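CocE/NonD family hydrolase (Staphylococcus aureus subsp. aureus COL, PDB 3III) is a hydrolase of the CocE/NonD family that probably cleaves ester or amide bonds with an alpha/beta-hydrolase catalytic domain, its natural substrate being unestablished. Local coordinates at residues 56-64 with 110-119; 423-431 with 513-521. One frame throughout, in Å; residues are numbered along the deposited sequence.

Contact 1 (56-64 with 110-119)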
ATOM      1  N   ILE A  56      10.884  -6.044  22.962  1.00  6.12           N
ATOM      2  CA  ILE A  56       9.869  -6.944  22.327  1.00  6.27           C
ATOM      3  C   ILE A  56       8.895  -7.522  23.341  1.00  6.55           C
ATOM      4  O   ILE A  56       9.141  -7.513  24.557  1.00  6.96           O
ATOM      5  CB  ILE A  56      10.549  -8.166  21.598  1.00  5.43           C
ATOM      6  CG1 ILE A  56      11.249  -9.091  22.602  1.00  6.87           C
ATOM      7  CG2 ILE A  56      11.616  -7.669  20.646  1.00  6.39           C
ATOM      8  CD1 ILE A  56      11.956 -10.385  21.953  1.00  5.41           C
ATOM      9  N   ASN A  57       7.796  -8.066  22.818  1.00  7.33           N
ATOM     10  CA  ASN A  57       6.948  -8.988  23.549  1.00  7.63           C
ATOM     11  C   ASN A  57       6.931 -10.320  22.822  1.00  7.71           C
ATOM     12  O   ASN A  57       6.948 -10.366  21.597  1.00  8.50           O
ATOM     13  CB  ASN A  57       5.512  -8.473  23.584  1.00  8.19           C
ATOM     14  CG  ASN A  57       5.383  -7.137  24.278  1.00  8.88           C
ATOM     15  OD1 ASN A  57       6.085  -6.856  25.253  1.00  4.90           O
ATOM     16  ND2 ASN A  57       4.420  -6.346  23.837  1.00  4.61           N
ATOM     17  N   ILE A  58       6.846 -11.397  23.585  1.00  6.77           N
ATOM     18  CA  ILE A  58       6.738 -12.735  23.045  1.00  6.96           C
ATOM     19  C   ILE A  58       5.471 -13.411  23.590  1.00  7.17           C
ATOM     20  O   ILE A  58       5.313 -13.560  24.791  1.00  8.42           O
ATOM     21  CB  ILE A  58       7.922 -13.629  23.496  1.00  5.68           C
ATOM     22  CG1 ILE A  58       9.293 -13.045  23.109  1.00  7.44           C
ATOM     23  CG2 ILE A  58       7.759 -15.083  22.959  1.00  2.52           C
ATOM     24  CD1 ILE A  58      10.518 -13.704  23.883  1.00  6.32           C
ATOM     25  N   PHE A  59       4.575 -13.828  22.703  1.00  6.09           N
ATOM     26  CA  PHE A  59       3.407 -14.600  23.097  1.00  5.76           C
ATOM     27  C   PHE A  59       3.634 -16.016  22.625  1.00  6.26           C
ATOM     28  O   PHE A  59       3.921 -16.233  21.421  1.00  7.54           O
ATOM     29  CB  PHE A  59       2.187 -14.059  22.367  1.00  6.94           C
ATOM     30  CG  PHE A  59       1.796 -12.642  22.762  1.00  5.24           C
ATOM     31  CD1 PHE A  59       0.867 -12.436  23.736  1.00  6.13           C
ATOM     32  CD2 PHE A  59       2.397 -11.531  22.149  1.00  6.44           C
ATOM     33  CE1 PHE A  59       0.509 -11.129  24.102  1.00  8.08           C
ATOM     34  CE2 PHE A  59       2.055 -10.245  22.473  1.00  5.27           C
ATOM     35  CZ  PHE A  59       1.103 -10.031  23.448  1.00  5.68           C
ATOM     36  N   ARG A  60       3.513 -16.962  23.543  1.00  6.00           N
ATOM     37  CA  ARG A  60       3.781 -18.346  23.232  1.00  6.55           C
ATOM     38  C   ARG A  60       2.928 -19.319  24.011  1.00  5.86           C
ATOM     39  O   ARG A  60       2.416 -18.987  25.071  1.00  6.46           O
ATOM     40  CB  ARG A  60       5.264 -18.639  23.395  1.00  5.86           C
ATOM     41  CG  ARG A  60       5.844 -18.310  24.745  1.00  7.42           C
ATOM     42  CD  ARG A  60       7.367 -18.537  24.772  1.00  9.57           C
ATOM     43  NE  ARG A  60       7.875 -18.404  26.146  1.00  8.56           N
ATOM     44  CZ  ARG A  60       7.827 -19.372  27.058  1.00 10.31           C
ATOM     45  NH1 ARG A  60       7.323 -20.556  26.779  1.00 10.66           N
ATOM     46  NH2 ARG A  60       8.263 -19.144  28.285  1.00 13.00           N
ATOM     47  N   PRO A  61       2.762 -20.532  23.472  1.00  7.06           N
ATOM     48  CA  PRO A  61       2.001 -21.522  24.180  1.00  7.28           C
ATOM     49  C   PRO A  61       2.604 -21.835  25.550  1.00  7.97           C
ATOM     50  O   PRO A  61       3.828 -21.815  25.749  1.00  6.20           O
ATOM     51  CB  PRO A  61       2.043 -22.722  23.253  1.00  7.57           C
ATOM     52  CG  PRO A  61       2.335 -22.176  21.943  1.00  8.65           C
ATOM     53  CD  PRO A  61       3.246 -21.052  22.191  1.00  5.87           C
ATOM     54  N   ASN A  62       1.725 -22.005  26.530  1.00  9.00           N
ATOM     55  CA  ASN A  62       2.131 -22.396  27.855  1.00  9.67           C
ATOM     56  C   ASN A  62       2.407 -23.898  27.895  1.00  9.95           C
ATOM     57  O   ASN A  62       1.672 -24.665  28.533  1.00  9.56           O
ATOM     58  CB  ASN A  62       1.022 -22.009  28.873  1.00 11.47           C
ATOM     59  CG  ASN A  62       1.408 -22.298  30.271  1.00 14.46           C
ATOM     60  OD1 ASN A  62       2.606 -22.362  30.582  1.00 19.05           O
ATOM     61  ND2 ASN A  62       0.408 -22.512  31.142  1.00 17.68           N
ATOM     62  N   LYS A  63       3.484 -24.294  27.222  1.00  9.26           N
ATOM     63  CA  LYS A  63       3.966 -25.630  27.231  1.00  8.97           C
ATOM     64  C   LYS A  63       5.381 -25.615  26.685  1.00  8.28           C
ATOM     65  O   LYS A  63       5.790 -24.681  25.979  1.00  8.05           O
ATOM     66  CB  LYS A  63       3.050 -26.570  26.415  1.00  8.93           C
ATOM     67  CG  LYS A  63       2.744 -26.105  25.027  1.00  9.58           C
ATOM     68  CD  LYS A  63       1.881 -27.096  24.238  1.00  8.71           C
ATOM     69  CE  LYS A  63       1.138 -26.420  23.135  1.00  8.09           C
ATOM     70  NZ  LYS A  63       0.649 -27.332  22.130  1.00  6.26           N
ATOM     71  N   ASP A  64       6.137 -26.625  27.067  1.00  8.26           N
ATOM     72  CA  ASP A  64       7.443 -26.912  26.471  1.00 10.06           C
ATOM     73  C   ASP A  64       7.250 -27.202  24.983  1.00 10.28           C
ATOM     74  O   ASP A  64       6.169 -27.651  24.549  1.00 11.37           O
ATOM     75  CB  ASP A  64       8.070 -28.163  27.077  1.00 11.22           C
ATOM     76  CG  ASP A  64       8.460 -27.998  28.506  1.00 15.65           C
ATOM     77  OD1 ASP A  64       8.609 -26.861  28.980  1.00 20.95           O
ATOM     78  OD2 ASP A  64       8.665 -29.035  29.149  1.00 23.54           O
ATOM     79  N   PRO A 110      -2.111 -12.414  18.553  1.00  9.41           N
ATOM     80  CA  PRO A 110      -1.762 -13.664  19.223  1.00 10.11           C
ATOM     81  C   PRO A 110      -2.952 -14.559  19.620  1.00  9.02           C
ATOM     82  O   PRO A 110      -2.763 -15.758  19.789  1.00  9.14           O
ATOM     83  CB  PRO A 110      -0.981 -13.205  20.445  1.00 10.65           C
ATOM     84  CG  PRO A 110      -1.232 -11.814  20.578  1.00 11.58           C
ATOM     85  CD  PRO A 110      -1.583 -11.238  19.272  1.00 11.35           C
ATOM     86  N   GLY A 111      -4.147 -13.994  19.743  1.00  8.97           N
ATOM     87  CA  GLY A 111      -5.338 -14.759  20.040  1.00  9.34           C
ATOM     88  C   GLY A 111      -5.751 -15.654  18.851  1.00  8.36           C
ATOM     89  O   GLY A 111      -6.561 -16.583  19.024  1.00  6.62           O
ATOM     90  N   PHE A 112      -5.202 -15.367  17.669  1.00  7.57           N
ATOM     91  CA  PHE A 112      -5.437 -16.266  16.485  1.00  8.40           C
ATOM     92  C   PHE A 112      -4.273 -17.216  16.325  1.00  7.76           C
ATOM     93  O   PHE A 112      -4.445 -18.420  16.160  1.00  7.05           O
ATOM     94  CB  PHE A 112      -5.674 -15.462  15.178  1.00  7.31           C
ATOM     95  CG  PHE A 112      -5.723 -16.341  13.933  1.00  7.88           C
ATOM     96  CD1 PHE A 112      -6.785 -17.176  13.717  1.00  6.94           C
ATOM     97  CD2 PHE A 112      -4.680 -16.381  13.032  1.00  9.16           C
ATOM     98  CE1 PHE A 112      -6.850 -18.012  12.627  1.00  9.06           C
ATOM     99  CE2 PHE A 112      -4.731 -17.233  11.937  1.00  8.07           C
ATOM    100  CZ  PHE A 112      -5.811 -18.048  11.722  1.00 10.31           C
ATOM    101  N   TRP A 113      -3.055 -16.697  16.381  1.00  8.66           N
ATOM    102  CA  TRP A 113      -1.905 -17.518  16.021  1.00  8.48           C
ATOM    103  C   TRP A 113      -1.479 -18.460  17.122  1.00  8.81           C
ATOM    104  O   TRP A 113      -1.208 -19.628  16.852  1.00  8.79           O
ATOM    105  CB  TRP A 113      -0.738 -16.666  15.560  1.00  9.08           C
ATOM    106  CG  TRP A 113      -1.022 -15.999  14.255  1.00  8.02           C
ATOM    107  CD1 TRP A 113      -1.448 -14.733  14.078  1.00  8.50           C
ATOM    108  CD2 TRP A 113      -0.961 -16.584  12.958  1.00  6.50           C
ATOM    109  NE1 TRP A 113      -1.628 -14.461  12.761  1.00  6.18           N
ATOM    110  CE2 TRP A 113      -1.344 -15.591  12.042  1.00  7.63           C
ATOM    111  CE3 TRP A 113      -0.592 -17.840  12.476  1.00  7.25           C
ATOM    112  CZ2 TRP A 113      -1.363 -15.810  10.693  1.00  8.05           C
ATOM    113  CZ3 TRP A 113      -0.627 -18.064  11.144  1.00  7.23           C
ATOM    114  CH2 TRP A 113      -1.019 -17.064  10.252  1.00  6.50           C
ATOM    115  N   VAL A 114      -1.427 -17.981  18.350  1.00  9.13           N
ATOM    116  CA  VAL A 114      -0.924 -18.802  19.434  1.00  7.96           C
ATOM    117  C   VAL A 114      -1.772 -20.049  19.718  1.00  8.98           C
ATOM    118  O   VAL A 114      -1.212 -21.103  19.941  1.00  8.33           O
ATOM    119  CB  VAL A 114      -0.549 -17.997  20.697  1.00  9.49           C
ATOM    120  CG1 VAL A 114      -0.025 -18.928  21.766  1.00  8.49           C
ATOM    121  CG2 VAL A 114       0.543 -17.000  20.339  1.00  6.46           C
ATOM    122  N   PRO A 115      -3.094 -19.980  19.659  1.00  8.70           N
ATOM    123  CA  PRO A 115      -3.882 -21.203  19.849  1.00  8.35           C
ATOM    124  C   PRO A 115      -3.670 -22.210  18.733  1.00  8.98           C
ATOM    125  O   PRO A 115      -3.926 -23.386  18.906  1.00  8.99           O
ATOM    126  CB  PRO A 115      -5.304 -20.717  19.849  1.00  6.85           C
ATOM    127  CG  PRO A 115      -5.188 -19.340  20.375  1.00 10.03           C
ATOM    128  CD  PRO A 115      -3.954 -18.788  19.740  1.00  9.58           C
ATOM    129  N   ASN A 116      -3.185 -21.748  17.602  1.00  7.52           N
ATOM    130  CA  ASN A 116      -2.824 -22.661  16.480  1.00  8.22           C
ATOM    131  C   ASN A 116      -1.357 -23.144  16.586  1.00  8.75           C
ATOM    132  O   ASN A 116      -0.775 -23.661  15.605  1.00  9.74           O
ATOM    133  CB  ASN A 116      -3.082 -21.959  15.147  1.00  7.78           C
ATOM    134  CG  ASN A 116      -4.537 -21.891  14.788  1.00  9.18           C
ATOM    135  OD1 ASN A 116      -5.174 -20.814  14.700  1.00 11.47           O
ATOM    136  ND2 ASN A 116      -5.090 -23.022  14.594  1.00  3.96           N
ATOM    137  N   ASP A 117      -0.764 -23.026  17.783  1.00  8.62           N
ATOM    138  CA  ASP A 117       0.599 -23.490  18.066  1.00  8.92           C
ATOM    139  C   ASP A 117       1.639 -22.814  17.218  1.00  8.20           C
ATOM    140  O   ASP A 117       2.556 -23.473  16.672  1.00  9.24           O
ATOM    141  CB  ASP A 117       0.730 -25.025  17.925  1.00  8.84           C
ATOM    142  CG  ASP A 117      -0.270 -25.769  18.844  1.00 12.79           C
ATOM    143  OD1 ASP A 117      -0.121 -25.546  20.046  1.00 14.02           O
ATOM    144  OD2 ASP A 117      -1.175 -26.523  18.366  1.00 15.31           O
ATOM    145  N   TYR A 118       1.545 -21.497  17.185  1.00  6.74           N
ATOM    146  CA  TYR A 118       2.585 -20.596  16.707  1.00  7.03           C
ATOM    147  C   TYR A 118       3.043 -19.732  17.895  1.00  7.58           C
ATOM    148  O   TYR A 118       2.309 -19.538  18.882  1.00  9.95           O
ATOM    149  CB  TYR A 118       2.094 -19.630  15.636  1.00  6.37           C
ATOM    150  CG  TYR A 118       1.893 -20.204  14.298  1.00  7.96           C
ATOM    151  CD1 TYR A 118       2.868 -20.058  13.296  1.00  7.21           C
ATOM    152  CD2 TYR A 118       0.725 -20.925  13.993  1.00  3.33           C
ATOM    153  CE1 TYR A 118       2.683 -20.610  12.050  1.00  7.62           C
ATOM    154  CE2 TYR A 118       0.541 -21.480  12.712  1.00  8.16           C
ATOM    155  CZ  TYR A 118       1.542 -21.346  11.772  1.00 10.18           C
ATOM    156  OH  TYR A 118       1.359 -21.863  10.543  1.00  9.33           O
ATOM    157  N   VAL A 119       4.248 -19.234  17.807  1.00  7.28           N
ATOM    158  CA  VAL A 119       4.712 -18.167  18.681  1.00  7.76           C
ATOM    159  C   VAL A 119       4.492 -16.830  17.925  1.00  8.54           C
ATOM    160  O   VAL A 119       4.612 -16.791  16.722  1.00  9.58           O
ATOM    161  CB  VAL A 119       6.196 -18.366  19.103  1.00  8.23           C
ATOM    162  CG1 VAL A 119       6.817 -17.063  19.687  1.00  7.45           C
ATOM    163  CG2 VAL A 119       6.330 -19.538  20.081  1.00  5.72           C
TER
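Phe59 and Pro110 make the ring contact of this pair: the proline lies over one face of the phenyl group, its CG 3.7 Å from the ring centroid and only 7° off the normal, a CH-pi contact centred on the ring. Pro110 CB lies nearer the root of the ring, against Phe59 CG and CB. The phenyl group is set for this by its first torsion, which puts CG beside the backbone N and anti to the carbonyl carbon (chi1 -66°). Met40 of strand 36-47 also touches the Phe59 side chain.

Apolar contacts continue along the strand through two valines. Val114 spreads its two methyls along the chain: CG2 meets Phe59 CB at 3.9 Å, while CG1 rests against the Pro61 ring, 3.9 Å from Pro61 CD. Val119 divides its methyls likewise, CG1 lying against Ile58 CG2 at 3.9 Å and CG2 against Arg60 CB at 3.6 Å.

Strand 53-60 runs antiparallel to 119-124 in the large mixed sheet of the alpha/beta-hydrolase domain, and the short helix 110-113 with the turn after it leads into the second of these strands. Where pairing begins, Val119 CA approaches Phe59 O at 3.4 Å in a CA-H...O contact; Phe59 is bonded through its backbone to Val120, the next residue on.

The polar contact lies beyond the strand end, past the inverse gamma turn centred on Asn62. Lys63 NZ forms a salt bridge with Asp117 OD1 at 2.9 Å, approaching from above the carboxylate plane, 45° out of it. The stretched-out lysine meets the aspartate at about a right angle. Arg60, in contrast, carries its guanidinium away to a salt bridge with Glu41. Tyr118 O is buried here without a hydrogen-bonding partner.

Contact 2 (423-431 with 513-521)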
HETATM    1  N   MSE A 423       3.680  22.441 -14.513  1.00  8.38           N
HETATM    2  CA  MSE A 423       2.294  22.085 -14.362  1.00  9.33           C
HETATM    3  C   MSE A 423       2.171  20.878 -13.425  1.00  7.97           C
HETATM    4  O   MSE A 423       2.941  19.944 -13.524  1.00  7.68           O
HETATM    5  CB  MSE A 423       1.694  21.698 -15.720  1.00 10.24           C
HETATM    6  CG  MSE A 423       1.858  22.767 -16.753  1.00 12.84           C
HETATM    7 SE   MSE A 423       1.456  22.052 -18.555  1.00 20.88          SE
HETATM    8  CE  MSE A 423      -0.563  21.942 -18.425  1.00 10.25           C
ATOM      9  N   ASP A 424       1.205  20.936 -12.528  1.00  7.32           N
ATOM     10  CA  ASP A 424       0.810  19.790 -11.762  1.00  7.65           C
ATOM     11  C   ASP A 424      -0.482  19.243 -12.350  1.00  7.49           C
ATOM     12  O   ASP A 424      -1.510  19.915 -12.295  1.00  6.30           O
ATOM     13  CB  ASP A 424       0.632  20.167 -10.276  1.00  7.86           C
ATOM     14  CG  ASP A 424       1.980  20.380  -9.565  1.00  8.24           C
ATOM     15  OD1 ASP A 424       2.950  19.733  -9.992  1.00  8.66           O
ATOM     16  OD2 ASP A 424       2.053  21.121  -8.552  1.00 11.92           O
ATOM     17  N   LEU A 425      -0.421  17.991 -12.852  1.00  6.59           N
ATOM     18  CA  LEU A 425      -1.561  17.356 -13.503  1.00  6.55           C
ATOM     19  C   LEU A 425      -2.095  16.223 -12.597  1.00  7.31           C
ATOM     20  O   LEU A 425      -1.328  15.394 -12.071  1.00  8.41           O
ATOM     21  CB  LEU A 425      -1.173  16.779 -14.852  1.00  6.10           C
ATOM     22  CG  LEU A 425      -0.574  17.682 -15.950  1.00  6.72           C
ATOM     23  CD1 LEU A 425      -0.090  16.855 -17.178  1.00  5.64           C
ATOM     24  CD2 LEU A 425      -1.589  18.671 -16.376  1.00  6.12           C
ATOM     25  N   PHE A 426      -3.405  16.249 -12.419  1.00  6.82           N
ATOM     26  CA  PHE A 426      -4.137  15.318 -11.600  1.00  5.14           C
ATOM     27  C   PHE A 426      -5.041  14.566 -12.554  1.00  5.81           C
ATOM     28  O   PHE A 426      -5.860  15.159 -13.243  1.00  6.40           O
ATOM     29  CB  PHE A 426      -4.977  16.075 -10.576  1.00  6.16           C
ATOM     30  CG  PHE A 426      -4.151  16.803  -9.506  1.00  6.82           C
ATOM     31  CD1 PHE A 426      -4.088  16.329  -8.233  1.00  8.08           C
ATOM     32  CD2 PHE A 426      -3.454  17.972  -9.802  1.00  6.35           C
ATOM     33  CE1 PHE A 426      -3.309  16.954  -7.224  1.00  9.73           C
ATOM     34  CE2 PHE A 426      -2.705  18.635  -8.795  1.00  6.89           C
ATOM     35  CZ  PHE A 426      -2.641  18.156  -7.512  1.00  9.51           C
ATOM     36  N   ALA A 427      -4.825  13.271 -12.656  1.00  6.70           N
ATOM     37  CA  ALA A 427      -5.636  12.399 -13.509  1.00  6.82           C
ATOM     38  C   ALA A 427      -6.499  11.490 -12.697  1.00  7.31           C
ATOM     39  O   ALA A 427      -6.146  11.045 -11.579  1.00  7.84           O
ATOM     40  CB  ALA A 427      -4.779  11.606 -14.421  1.00  6.42           C
ATOM     41  N   GLY A 428      -7.667  11.187 -13.266  1.00  7.25           N
ATOM     42  CA  GLY A 428      -8.537  10.223 -12.713  1.00  7.27           C
ATOM     43  C   GLY A 428      -9.342   9.435 -13.719  1.00  6.89           C
ATOM     44  O   GLY A 428      -9.643   9.921 -14.823  1.00  6.19           O
ATOM     45  N   ILE A 429      -9.626   8.183 -13.348  1.00  6.98           N
ATOM     46  CA  ILE A 429     -10.547   7.331 -14.103  1.00  6.48           C
ATOM     47  C   ILE A 429     -11.783   7.136 -13.250  1.00  8.23           C
ATOM     48  O   ILE A 429     -11.672   6.759 -12.057  1.00  7.79           O
ATOM     49  CB  ILE A 429      -9.943   5.958 -14.381  1.00  5.21           C
ATOM     50  CG1 ILE A 429      -8.577   6.118 -15.049  1.00  8.32           C
ATOM     51  CG2 ILE A 429     -10.942   5.049 -15.267  1.00  5.86           C
ATOM     52  CD1 ILE A 429      -8.632   6.902 -16.416  1.00  7.62           C
ATOM     53  N   LYS A 430     -12.949   7.375 -13.853  1.00  7.87           N
ATOM     54  CA  LYS A 430     -14.262   7.200 -13.177  1.00  7.85           C
ATOM     55  C   LYS A 430     -15.101   6.220 -14.015  1.00  8.33           C
ATOM     56  O   LYS A 430     -14.875   6.070 -15.229  1.00  7.33           O
ATOM     57  CB  LYS A 430     -15.018   8.537 -13.076  1.00  7.77           C
ATOM     58  CG  LYS A 430     -14.337   9.574 -12.255  1.00  6.88           C
ATOM     59  CD  LYS A 430     -15.083  10.877 -12.141  1.00  7.43           C
ATOM     60  CE  LYS A 430     -14.387  11.767 -11.103  1.00  6.63           C
ATOM     61  NZ  LYS A 430     -14.468  11.239  -9.698  1.00  6.87           N
ATOM     62  N   LYS A 431     -16.060   5.575 -13.357  1.00  8.82           N
ATOM     63  CA  LYS A 431     -17.065   4.761 -14.005  1.00  7.92           C
ATOM     64  C   LYS A 431     -18.377   5.426 -13.772  1.00  8.51           C
ATOM     65  O   LYS A 431     -18.639   5.868 -12.624  1.00  7.61           O
ATOM     66  CB  LYS A 431     -17.138   3.362 -13.408  1.00  9.21           C
ATOM     67  CG  LYS A 431     -18.197   2.507 -14.185  1.00 10.17           C
ATOM     68  CD  LYS A 431     -18.114   1.026 -13.925  1.00 13.53           C
ATOM     69  CE  LYS A 431     -19.119   0.503 -12.952  1.00 11.35           C
ATOM     70  NZ  LYS A 431     -19.368  -0.959 -13.019  1.00  6.06           N
ATOM     71  N   VAL A 513      -8.991  15.237 -16.224  1.00  8.18           N
ATOM     72  CA  VAL A 513      -7.712  15.879 -16.012  1.00  6.85           C
ATOM     73  C   VAL A 513      -7.991  17.239 -15.382  1.00  8.09           C
ATOM     74  O   VAL A 513      -8.856  18.013 -15.864  1.00  8.32           O
ATOM     75  CB  VAL A 513      -6.908  15.991 -17.324  1.00  7.85           C
ATOM     76  CG1 VAL A 513      -5.508  16.668 -17.041  1.00  5.80           C
ATOM     77  CG2 VAL A 513      -6.728  14.645 -17.976  1.00  7.51           C
ATOM     78  N   LYS A 514      -7.215  17.608 -14.366  1.00  8.14           N
ATOM     79  CA  LYS A 514      -7.549  18.768 -13.571  1.00  7.43           C
ATOM     80  C   LYS A 514      -6.281  19.319 -12.924  1.00  7.87           C
ATOM     81  O   LYS A 514      -5.269  18.617 -12.811  1.00  7.54           O
ATOM     82  CB  LYS A 514      -8.499  18.253 -12.462  1.00  9.44           C
ATOM     83  CG  LYS A 514      -9.249  19.314 -11.738  1.00 12.87           C
ATOM     84  CD  LYS A 514     -10.182  18.675 -10.707  1.00 14.78           C
ATOM     85  CE  LYS A 514     -11.105  19.699 -10.159  1.00 16.67           C
ATOM     86  NZ  LYS A 514     -11.584  19.386  -8.799  1.00 20.13           N
ATOM     87  N   GLY A 515      -6.341  20.560 -12.439  1.00  6.52           N
ATOM     88  CA  GLY A 515      -5.187  21.137 -11.745  1.00  7.49           C
ATOM     89  C   GLY A 515      -5.149  20.954 -10.257  1.00  6.75           C
ATOM     90  O   GLY A 515      -4.296  21.566  -9.567  1.00  7.03           O
ATOM     91  N   SER A 516      -6.056  20.145  -9.741  1.00  6.85           N
ATOM     92  CA  SER A 516      -6.107  19.860  -8.310  1.00  8.00           C
ATOM     93  C   SER A 516      -6.823  18.519  -8.083  1.00  8.58           C
ATOM     94  O   SER A 516      -7.284  17.892  -9.037  1.00  6.81           O
ATOM     95  CB  SER A 516      -6.764  21.049  -7.537  1.00  7.95           C
ATOM     96  OG  SER A 516      -8.075  21.307  -8.005  1.00  7.41           O
ATOM     97  N   GLU A 517      -6.911  18.085  -6.823  1.00  8.90           N
ATOM     98  CA  GLU A 517      -7.470  16.776  -6.488  1.00  8.99           C
ATOM     99  C   GLU A 517      -8.823  16.554  -7.140  1.00  9.49           C
ATOM    100  O   GLU A 517      -9.687  17.413  -7.107  1.00  9.31           O
ATOM    101  CB  GLU A 517      -7.591  16.586  -4.973  1.00  9.25           C
ATOM    102  CG  GLU A 517      -7.058  15.234  -4.510  1.00  8.28           C
ATOM    103  CD  GLU A 517      -5.586  15.124  -4.674  1.00  8.48           C
ATOM    104  OE1 GLU A 517      -5.139  14.391  -5.593  1.00  8.66           O
ATOM    105  OE2 GLU A 517      -4.870  15.696  -3.829  1.00 13.20           O
ATOM    106  N   ILE A 518      -8.999  15.370  -7.704  1.00 10.85           N
ATOM    107  CA  ILE A 518     -10.229  15.058  -8.395  1.00 10.40           C
ATOM    108  C   ILE A 518     -11.379  14.704  -7.440  1.00 11.59           C
ATOM    109  O   ILE A 518     -12.457  15.278  -7.528  1.00  9.98           O
ATOM    110  CB  ILE A 518      -9.962  14.020  -9.482  1.00 10.36           C
ATOM    111  CG1 ILE A 518      -9.047  14.668 -10.560  1.00 11.84           C
ATOM    112  CG2 ILE A 518     -11.293  13.557 -10.119  1.00  8.57           C
ATOM    113  CD1 ILE A 518      -8.353  13.628 -11.364  1.00 15.24           C
ATOM    114  N   VAL A 519     -11.141  13.758  -6.546  1.00 11.24           N
ATOM    115  CA  VAL A 519     -12.078  13.454  -5.494  1.00 11.89           C
ATOM    116  C   VAL A 519     -11.676  14.323  -4.322  1.00 13.17           C
ATOM    117  O   VAL A 519     -10.491  14.390  -3.934  1.00 11.49           O
ATOM    118  CB  VAL A 519     -12.052  11.945  -5.135  1.00 13.02           C
ATOM    119  CG1 VAL A 519     -12.983  11.681  -3.921  1.00 11.92           C
ATOM    120  CG2 VAL A 519     -12.450  11.059  -6.355  1.00 10.25           C
ATOM    121  N   ILE A 520     -12.611  15.081  -3.792  1.00 14.48           N
ATOM    122  CA  ILE A 520     -12.210  15.963  -2.728  1.00 17.30           C
ATOM    123  C   ILE A 520     -12.581  15.394  -1.370  1.00 18.20           C
ATOM    124  O   ILE A 520     -13.384  14.474  -1.263  1.00 18.47           O
ATOM    125  CB  ILE A 520     -12.744  17.378  -2.935  1.00 18.89           C
ATOM    126  CG1 ILE A 520     -14.254  17.422  -2.767  1.00 20.01           C
ATOM    127  CG2 ILE A 520     -12.326  17.898  -4.349  1.00 18.29           C
ATOM    128  CD1 ILE A 520     -14.754  18.827  -3.004  1.00 22.07           C
ATOM    129  N   GLY A 521     -11.908  15.907  -0.344  1.00 19.38           N
ATOM    130  CA  GLY A 521     -12.245  15.576   1.042  1.00 19.25           C
ATOM    131  C   GLY A 521     -11.610  14.297   1.523  1.00 17.91           C
ATOM    132  O   GLY A 521     -10.875  13.606   0.797  1.00 18.71           O
TER
HETATM  133  O   HOH W   1     -14.643  13.717  -8.328  1.00 18.83           O
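The Phe426 ring lies against the backbone of 515-517: over one face sit Ser516 C, 3.4 Å above the plane, and Glu517 N, both offset toward the rim. At the edge, in the ring plane, is Glu517 OE1, 3.4 Å from Phe426 CD1, with the carboxylate turned 74° to the ring. This places a carboxylate oxygen against the ring's C-H rim. Lys514 O also lies at the edge, near the plane. With chi1 at -68° the ring swings away from its own carbonyl carbon, across to the chain leaving the neighbouring strand. The Glu517 side chain is bent at chi2 (68°), bringing its carboxylate back to the ring edge; OE1 is hydrogen-bonded to Trp456 NE1 and OE2 to His533 ND1.

At the root of the Phe426 side chain the strands pair. Phe426 and Lys514 form an antiparallel hydrogen-bonded pair, with Phe426 N to Lys514 O and Lys514 N to Phe426 O both 3.0 Å. Ala427 and Val513 follow as a non-hydrogen-bonded pair on the other face, where both side chains meet Leu411 of strand 408-417. Strand 424-432 lies between 508-514 and 447-458 in a five-stranded antiparallel sheet of the C-terminal non-catalytic domain, backbone bonds such as Leu425 with Leu457 making the second side.

Beyond Lys514 the chain leaves the strand and folds over the face that carries Phe426. Lys514 donates from NZ to Glu517 O at 3.2 Å, a bond within the departing segment, and also to Lys389 O. Farther along, the Ile518 side chain points toward the strand and its CG2 packs on Lys430 CE at 3.7 Å. Lys430 NZ gives a hydrogen bond to a water that in turn donates to Ile518 O, each 2.8 Å long, while a salt bridge to Glu438 engages the same ammonium group.

Contact 1 closes before contact 2 opens along the chain, and the two lie on opposite sides of its centre, their centres 47 Å apart and their nearest atoms about 32 Å. They share no sheet. Segments 56-64 and 110-119 belong to the S15-family catalytic region, at the antiparallel 53-60/119-124 pairing of its mixed eleven-stranded sheet; segments 423-431 and 513-521 belong to the C-terminal non-catalytic domain, in its five-stranded antiparallel sheet. In both, the chain next to a paired strand (before 119-124 in contact 1, after 508-514 in contact 2) lies against the partner strand. The two contacts lie in separate domains and do not touch each other.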